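Putative uncharacterized protein (Chaetomium thermophilum, PDB 4X2H) is of unknown function but carries an NTF2 domain, whose cone-like alpha-plus-beta fold in relatives commonly serves protein binding, as in nuclear transport factors. Local coordinates at residues B[28-31]-B[35-38]; B[159-164]-B[170-175]. One frame throughout, in Å; residues are numbered along the deposited sequence.

Contact 1 of 2, residues B[28-31]-B[35-38]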
ATOM      1  N   GLY B  28     -17.547   2.629   2.931  1.00 16.11           N
ATOM      2  CA  GLY B  28     -16.543   1.917   2.158  1.00 14.36           C
ATOM      3  C   GLY B  28     -15.759   0.890   2.963  1.00 10.84           C
ATOM      4  O   GLY B  28     -14.874   0.226   2.426  1.00 10.59           O
ATOM      5  N   TYR B  29     -16.084   0.762   4.248  1.00 14.85           N
ATOM      6  CA  TYR B  29     -15.390  -0.169   5.144  1.00  8.82           C
ATOM      7  C   TYR B  29     -16.220  -1.420   5.416  1.00 13.06           C
ATOM      8  O   TYR B  29     -17.438  -1.412   5.239  1.00 15.27           O
ATOM      9  CB  TYR B  29     -15.053   0.521   6.461  1.00 13.53           C
ATOM     10  CG  TYR B  29     -14.022   1.613   6.321  1.00 12.72           C
ATOM     11  CD1 TYR B  29     -14.366   2.852   5.795  1.00 12.96           C
ATOM     12  CD2 TYR B  29     -12.705   1.407   6.706  1.00 10.89           C
ATOM     13  CE1 TYR B  29     -13.436   3.852   5.663  1.00 14.16           C
ATOM     14  CE2 TYR B  29     -11.760   2.414   6.576  1.00 10.84           C
ATOM     15  CZ  TYR B  29     -12.136   3.628   6.048  1.00 14.04           C
ATOM     16  OH  TYR B  29     -11.214   4.632   5.913  1.00 13.95           O
ATOM     17  N   VAL B  30     -15.564  -2.490   5.865  1.00 12.77           N
ATOM     18  CA  VAL B  30     -16.253  -3.757   6.097  1.00 13.45           C
ATOM     19  C   VAL B  30     -17.238  -3.691   7.262  1.00 13.59           C
ATOM     20  O   VAL B  30     -18.189  -4.467   7.303  1.00 14.51           O
ATOM     21  CB  VAL B  30     -15.260  -4.913   6.374  1.00 13.50           C
ATOM     22  CG1 VAL B  30     -14.436  -5.229   5.125  1.00 16.01           C
ATOM     23  CG2 VAL B  30     -14.380  -4.603   7.592  1.00 14.15           C
ATOM     24  N   ASN B  31     -17.021  -2.766   8.193  1.00 11.29           N
ATOM     25  CA  ASN B  31     -17.804  -2.724   9.431  1.00 15.97           C
ATOM     26  C   ASN B  31     -19.313  -2.699   9.208  1.00 19.58           C
ATOM     27  O   ASN B  31     -20.056  -3.391   9.903  1.00 25.25           O
ATOM     28  CB  ASN B  31     -17.418  -1.504  10.273  1.00 17.02           C
ATOM     29  CG  ASN B  31     -15.964  -1.513  10.673  1.00 17.62           C
ATOM     30  OD1 ASN B  31     -15.086  -1.776   9.851  1.00 15.83           O
ATOM     31  ND2 ASN B  31     -15.698  -1.231  11.947  1.00 18.84           N
ATOM     32  N   THR B  35     -23.073  -8.931   5.070  1.00 14.94           N
ATOM     33  CA  THR B  35     -22.512 -10.273   5.002  1.00 14.20           C
ATOM     34  C   THR B  35     -21.298 -10.435   5.917  1.00 15.86           C
ATOM     35  O   THR B  35     -21.179 -11.435   6.625  1.00 16.57           O
ATOM     36  CB  THR B  35     -22.131 -10.628   3.553  1.00 18.70           C
ATOM     37  OG1 THR B  35     -23.326 -10.893   2.809  1.00 18.27           O
ATOM     38  CG2 THR B  35     -21.233 -11.856   3.493  1.00 19.53           C
ATOM     39  N   TYR B  36     -20.392  -9.465   5.907  1.00 13.74           N
ATOM     40  CA  TYR B  36     -19.209  -9.559   6.753  1.00  8.93           C
ATOM     41  C   TYR B  36     -19.590  -9.465   8.226  1.00 14.02           C
ATOM     42  O   TYR B  36     -18.952 -10.085   9.072  1.00 17.96           O
ATOM     43  CB  TYR B  36     -18.195  -8.479   6.383  1.00 13.84           C
ATOM     44  CG  TYR B  36     -17.379  -8.826   5.159  1.00 11.37           C
ATOM     45  CD1 TYR B  36     -16.750 -10.059   5.044  1.00 13.63           C
ATOM     46  CD2 TYR B  36     -17.254  -7.932   4.115  1.00 12.07           C
ATOM     47  CE1 TYR B  36     -16.003 -10.383   3.923  1.00 10.62           C
ATOM     48  CE2 TYR B  36     -16.512  -8.247   2.989  1.00 15.29           C
ATOM     49  CZ  TYR B  36     -15.892  -9.471   2.899  1.00 12.57           C
ATOM     50  OH  TYR B  36     -15.157  -9.776   1.774  1.00 13.81           O
ATOM     51  N   THR B  37     -20.644  -8.714   8.529  1.00 12.08           N
ATOM     52  CA  THR B  37     -21.103  -8.585   9.906  1.00 15.46           C
ATOM     53  C   THR B  37     -21.690  -9.908  10.396  1.00 18.84           C
ATOM     54  O   THR B  37     -21.411 -10.339  11.514  1.00 18.69           O
ATOM     55  CB  THR B  37     -22.145  -7.463  10.046  1.00 18.78           C
ATOM     56  OG1 THR B  37     -21.519  -6.200   9.776  1.00 19.57           O
ATOM     57  CG2 THR B  37     -22.734  -7.430  11.453  1.00 22.98           C
ATOM     58  N   LYS B  38     -22.497 -10.551   9.558  1.00 17.65           N
ATOM     59  CA  LYS B  38     -23.071 -11.849   9.906  1.00 17.35           C
ATOM     60  C   LYS B  38     -21.965 -12.886  10.075  1.00 20.36           C
ATOM     61  O   LYS B  38     -22.047 -13.765  10.935  1.00 22.80           O
ATOM     62  CB  LYS B  38     -24.065 -12.306   8.833  1.00 20.33           C
ATOM     63  CG  LYS B  38     -24.817 -13.594   9.167  1.00 26.95           C
ATOM     64  CD  LYS B  38     -25.933 -13.348  10.175  1.00 34.75           C
ATOM     65  CE  LYS B  38     -26.611 -14.647  10.590  1.00 41.35           C
ATOM     66  NZ  LYS B  38     -26.993 -14.634  12.032  1.00 44.44           N
TER
HETATM   67  O   HOH W   1     -18.425  -6.415   9.205  1.00 20.75           O
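Val-30 and Tyr-36 lie abreast on segments 28-31 and 35-38, which run side by side in roughly the same direction, CA of Val-30 6.5 Å from CA of Tyr-36, with Asn-31 and Thr-37 at nearly the same spacing one residue further on; the first segment is loop, the second belongs to the short helix 34-39. The apolar half of the contact is a single meeting of side chains: CG1 of Val-30 lies 4.0 Å from CD2 of Tyr-36, approaching the ring at a slant. Both residues direct CB at the opposite segment. In Val-30 the branch that touches is the one set beside the backbone N and anti to the carbonyl carbon (chi1 -67°). Tyr-36 CB also rests 4.1 Å from Val-30 O.

The polar half is bridged by solvent. Water 1 gives one hydrogen to Val-30 O at 2.7 Å and the other to Thr-37 OG1 at 3.2 Å, tying the loop carbonyl to the helix through one molecule. Thr-37 OG1 is also 3.2 Å from Asn-31 O, but the angle is too poor for a hydrogen bond; that hydroxyl instead bonds Asn-33 O, one turn back. Asn-31 points its CB away from the helix, and its OD1 accepts from Ala-44 N.

The remainder of the Tyr-36 ring belongs to a wider aromatic group: it meets His-41 edge-to-face and the Trp-159 ring with the planes at about 50°, and its OH bonds Pro-157 O. Val-30 packs on Val-156 of strand 145-157 and Leu-174 of strand 173-182, and its backbone bonds Ile-175. The contact thus lays the loop after helix 3-20 and helix 34-39 against the ends of two neighbouring sheet strands, with Thr-37 on the exposed side.

Contact 2 of 2, residues B[159-164]-B[170-175]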
ATOM      1  N   TRP B 159     -19.530  -9.014  -1.013  1.00 13.26           N
ATOM      2  CA  TRP B 159     -20.362 -10.114  -1.488  1.00 14.33           C
ATOM      3  C   TRP B 159     -21.808  -9.686  -1.727  1.00 18.57           C
ATOM      4  O   TRP B 159     -22.540 -10.353  -2.457  1.00 21.74           O
ATOM      5  CB  TRP B 159     -20.342 -11.275  -0.491  1.00 12.21           C
ATOM      6  CG  TRP B 159     -18.980 -11.799  -0.178  1.00 13.80           C
ATOM      7  CD1 TRP B 159     -18.401 -11.884   1.055  1.00 12.05           C
ATOM      8  CD2 TRP B 159     -18.014 -12.308  -1.110  1.00 11.38           C
ATOM      9  NE1 TRP B 159     -17.143 -12.421   0.950  1.00 14.92           N
ATOM     10  CE2 TRP B 159     -16.880 -12.690  -0.368  1.00 12.79           C
ATOM     11  CE3 TRP B 159     -18.002 -12.486  -2.496  1.00 15.81           C
ATOM     12  CZ2 TRP B 159     -15.741 -13.232  -0.965  1.00 13.80           C
ATOM     13  CZ3 TRP B 159     -16.872 -13.029  -3.088  1.00 12.45           C
ATOM     14  CH2 TRP B 159     -15.757 -13.391  -2.322  1.00 16.16           C
ATOM     15  N   ASP B 160     -22.216  -8.581  -1.113  1.00 15.61           N
ATOM     16  CA  ASP B 160     -23.595  -8.114  -1.217  1.00 18.09           C
ATOM     17  C   ASP B 160     -23.836  -7.285  -2.474  1.00 20.47           C
ATOM     18  O   ASP B 160     -24.988  -7.027  -2.833  1.00 25.08           O
ATOM     19  CB  ASP B 160     -23.972  -7.296   0.021  1.00 20.61           C
ATOM     20  CG  ASP B 160     -23.925  -8.116   1.300  1.00 23.19           C
ATOM     21  OD1 ASP B 160     -24.379  -9.281   1.274  1.00 20.67           O
ATOM     22  OD2 ASP B 160     -23.426  -7.600   2.325  1.00 22.39           O
ATOM     23  N   VAL B 161     -22.757  -6.887  -3.144  1.00 18.83           N
ATOM     24  CA  VAL B 161     -22.843  -6.024  -4.321  1.00 19.65           C
ATOM     25  C   VAL B 161     -22.300  -6.715  -5.571  1.00 20.99           C
ATOM     26  O   VAL B 161     -22.882  -6.598  -6.649  1.00 22.44           O
ATOM     27  CB  VAL B 161     -22.080  -4.692  -4.090  1.00 19.12           C
ATOM     28  CG1 VAL B 161     -21.934  -3.898  -5.388  1.00 20.60           C
ATOM     29  CG2 VAL B 161     -22.800  -3.857  -3.047  1.00 21.04           C
ATOM     30  N   LEU B 162     -21.188  -7.430  -5.429  1.00 19.96           N
ATOM     31  CA  LEU B 162     -20.576  -8.119  -6.565  1.00 22.99           C
ATOM     32  C   LEU B 162     -21.550  -9.077  -7.240  1.00 28.51           C
ATOM     33  O   LEU B 162     -22.014 -10.039  -6.629  1.00 28.79           O
ATOM     34  CB  LEU B 162     -19.329  -8.887  -6.123  1.00 20.57           C
ATOM     35  CG  LEU B 162     -18.074  -8.045  -5.897  1.00 22.01           C
ATOM     36  CD1 LEU B 162     -16.991  -8.881  -5.247  1.00 18.46           C
ATOM     37  CD2 LEU B 162     -17.570  -7.458  -7.209  1.00 23.84           C
ATOM     38  N   GLU B 163     -21.845  -8.796  -8.506  1.00 34.96           N
ATOM     39  CA  GLU B 163     -22.768  -9.601  -9.306  1.00 43.86           C
ATOM     40  C   GLU B 163     -24.144  -9.725  -8.651  1.00 44.27           C
ATOM     41  O   GLU B 163     -24.862 -10.703  -8.855  1.00 46.64           O
ATOM     42  CB  GLU B 163     -22.162 -10.981  -9.571  1.00 50.54           C
ATOM     43  CG  GLU B 163     -21.184 -10.969 -10.736  1.00 55.25           C
ATOM     44  CD  GLU B 163     -20.048 -11.949 -10.565  1.00 57.91           C
ATOM     45  OE1 GLU B 163     -18.985 -11.737 -11.187  1.00 57.99           O
ATOM     46  OE2 GLU B 163     -20.215 -12.934  -9.814  1.00 59.22           O
ATOM     47  N   LYS B 164     -24.505  -8.713  -7.871  1.00 42.59           N
ATOM     48  CA  LYS B 164     -25.854  -8.598  -7.337  1.00 42.46           C
ATOM     49  C   LYS B 164     -26.728  -7.939  -8.401  1.00 43.11           C
ATOM     50  O   LYS B 164     -26.564  -6.751  -8.679  1.00 37.87           O
ATOM     51  CB  LYS B 164     -25.862  -7.777  -6.045  1.00 43.57           C
ATOM     52  CG  LYS B 164     -27.233  -7.625  -5.384  1.00 46.79           C
ATOM     53  CD  LYS B 164     -27.845  -8.960  -4.966  1.00 50.60           C
ATOM     54  CE  LYS B 164     -27.009  -9.692  -3.919  1.00 52.91           C
ATOM     55  NZ  LYS B 164     -26.916  -8.946  -2.633  1.00 54.22           N
ATOM     56  N   GLY B 170     -23.130   1.359  -4.933  1.00 55.36           N
ATOM     57  CA  GLY B 170     -22.477   0.476  -3.987  1.00 46.74           C
ATOM     58  C   GLY B 170     -21.010   0.233  -4.271  1.00 37.08           C
ATOM     59  O   GLY B 170     -20.520   0.427  -5.384  1.00 34.13           O
ATOM     60  N   ARG B 171     -20.316  -0.212  -3.232  1.00 29.31           N
ATOM     61  CA  ARG B 171     -18.888  -0.467  -3.283  1.00 24.12           C
ATOM     62  C   ARG B 171     -18.614  -1.934  -3.600  1.00 19.12           C
ATOM     63  O   ARG B 171     -19.050  -2.809  -2.866  1.00 21.24           O
ATOM     64  CB  ARG B 171     -18.261  -0.072  -1.944  1.00 26.02           C
ATOM     65  CG  ARG B 171     -18.137   1.439  -1.733  1.00 33.86           C
ATOM     66  CD  ARG B 171     -17.290   2.061  -2.823  1.00 41.96           C
ATOM     67  NE  ARG B 171     -16.213   1.153  -3.195  1.00 50.54           N
ATOM     68  CZ  ARG B 171     -15.586   1.157  -4.367  1.00 51.94           C
ATOM     69  NH1 ARG B 171     -14.627   0.267  -4.592  1.00 53.95           N
ATOM     70  NH2 ARG B 171     -15.915   2.034  -5.312  1.00 45.45           N
ATOM     71  N   LYS B 172     -17.906  -2.198  -4.697  1.00 16.53           N
ATOM     72  CA  LYS B 172     -17.614  -3.572  -5.110  1.00 15.84           C
ATOM     73  C   LYS B 172     -16.582  -4.239  -4.207  1.00 13.39           C
ATOM     74  O   LYS B 172     -16.611  -5.463  -4.019  1.00 14.56           O
ATOM     75  CB  LYS B 172     -17.116  -3.604  -6.553  1.00 19.88           C
ATOM     76  CG  LYS B 172     -18.207  -3.472  -7.604  1.00 24.62           C
ATOM     77  CD  LYS B 172     -17.602  -3.528  -9.000  1.00 31.50           C
ATOM     78  CE  LYS B 172     -18.569  -4.078 -10.030  1.00 38.03           C
ATOM     79  NZ  LYS B 172     -19.675  -3.135 -10.334  1.00 41.72           N
ATOM     80  N   TYR B 173     -15.668  -3.429  -3.678  1.00 11.14           N
ATOM     81  CA  TYR B 173     -14.654  -3.891  -2.734  1.00 12.10           C
ATOM     82  C   TYR B 173     -14.588  -2.959  -1.534  1.00 15.18           C
ATOM     83  O   TYR B 173     -14.686  -1.733  -1.680  1.00 13.84           O
ATOM     84  CB  TYR B 173     -13.293  -4.001  -3.431  1.00 13.54           C
ATOM     85  CG  TYR B 173     -13.330  -5.024  -4.538  1.00 12.35           C
ATOM     86  CD1 TYR B 173     -13.761  -4.681  -5.813  1.00 14.73           C
ATOM     87  CD2 TYR B 173     -12.987  -6.348  -4.296  1.00 15.02           C
ATOM     88  CE1 TYR B 173     -13.826  -5.623  -6.824  1.00 15.18           C
ATOM     89  CE2 TYR B 173     -13.046  -7.300  -5.297  1.00 14.98           C
ATOM     90  CZ  TYR B 173     -13.471  -6.933  -6.557  1.00 15.60           C
ATOM     91  OH  TYR B 173     -13.539  -7.879  -7.554  1.00 18.82           O
ATOM     92  N   LEU B 174     -14.430  -3.547  -0.351  1.00 11.50           N
ATOM     93  CA  LEU B 174     -14.506  -2.809   0.906  1.00 13.24           C
ATOM     94  C   LEU B 174     -13.167  -2.776   1.630  1.00 10.62           C
ATOM     95  O   LEU B 174     -12.324  -3.636   1.422  1.00 14.99           O
ATOM     96  CB  LEU B 174     -15.563  -3.435   1.812  1.00 14.63           C
ATOM     97  CG  LEU B 174     -16.973  -3.466   1.227  1.00 16.89           C
ATOM     98  CD1 LEU B 174     -17.864  -4.387   2.043  1.00 18.24           C
ATOM     99  CD2 LEU B 174     -17.556  -2.067   1.162  1.00 16.66           C
ATOM    100  N   ILE B 175     -12.988  -1.784   2.494  1.00 10.12           N
ATOM    101  CA  ILE B 175     -11.746  -1.632   3.237  1.00 11.61           C
ATOM    102  C   ILE B 175     -11.743  -2.494   4.492  1.00  9.14           C
ATOM    103  O   ILE B 175     -12.564  -2.303   5.394  1.00  9.48           O
ATOM    104  CB  ILE B 175     -11.508  -0.178   3.658  1.00  8.27           C
ATOM    105  CG1 ILE B 175     -11.567   0.755   2.448  1.00 11.91           C
ATOM    106  CG2 ILE B 175     -10.164  -0.043   4.366  1.00 10.48           C
ATOM    107  CD1 ILE B 175     -11.782   2.191   2.829  1.00 13.02           C
TER
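Leu-162 reaches across to the backbone of Lys-172, their CA atoms 5.6 Å apart. From CB, which does not itself aim at the other segment, the chain turns at chi1 -77° so that CG lies anti to the carbonyl carbon and comes to 3.5 Å from Lys-172 O. At the fork CD1 stays by the same oxygen, at 3.7 Å. CD2 keeps to that oxygen too, but also touches CB of Lys-172 at 3.9 Å and comes obliquely to the Tyr-173 ring, 4.1 Å from its OH. That hydroxyl is hydrogen-bonded to Val-119 O.

Val-161, one residue earlier, repeats the pattern one peptide back. Its CB and both methyls gather round Arg-171 O, with CB at 3.8 Å. Gly-170, at phi 111°, a conformation suited to glycine, passes its bare backbone by Val-161 CG1.

Val-161 to Lys-164 form a type II beta turn, closed by Lys-164 N to Val-161 O at 2.9 Å. The side chain of Lys-164 folds back, and NZ donates to O of Asp-160, just before the turn, at 2.7 Å and 34° out of the carbonyl plane.

Between these two segments, branched aliphatic groups meet carbonyls, a lysine stem and the Tyr-173 ring by van der Waals contact alone; the polar ties come from adjacent Asn-158, which bonds Arg-171 O and the Lys-172 backbone.

How the contacts relate
Contact 1 precedes contact 2 along the chain, and their centres lie about 10 Å apart. Both belong to the NTF2 domain and gather at one end of the mixed sheet, where strand 145-157 runs out and strand 173-182 begins. They touch directly: Thr-35 OG1 and Asp-160 OD1, 2.5 Å apart, probably share a hydrogen bond, and Gly-28 O probably accepts from Ile-175 N at 2.8 Å. Tyr-29 CZ packs on Ile-175 CD1 as well. Through these two bonds and this packing, the loop and helix of residues 28-38 are joined to the connection between the adjacent antiparallel strands 145-157 and 173-182 and to the start of the latter.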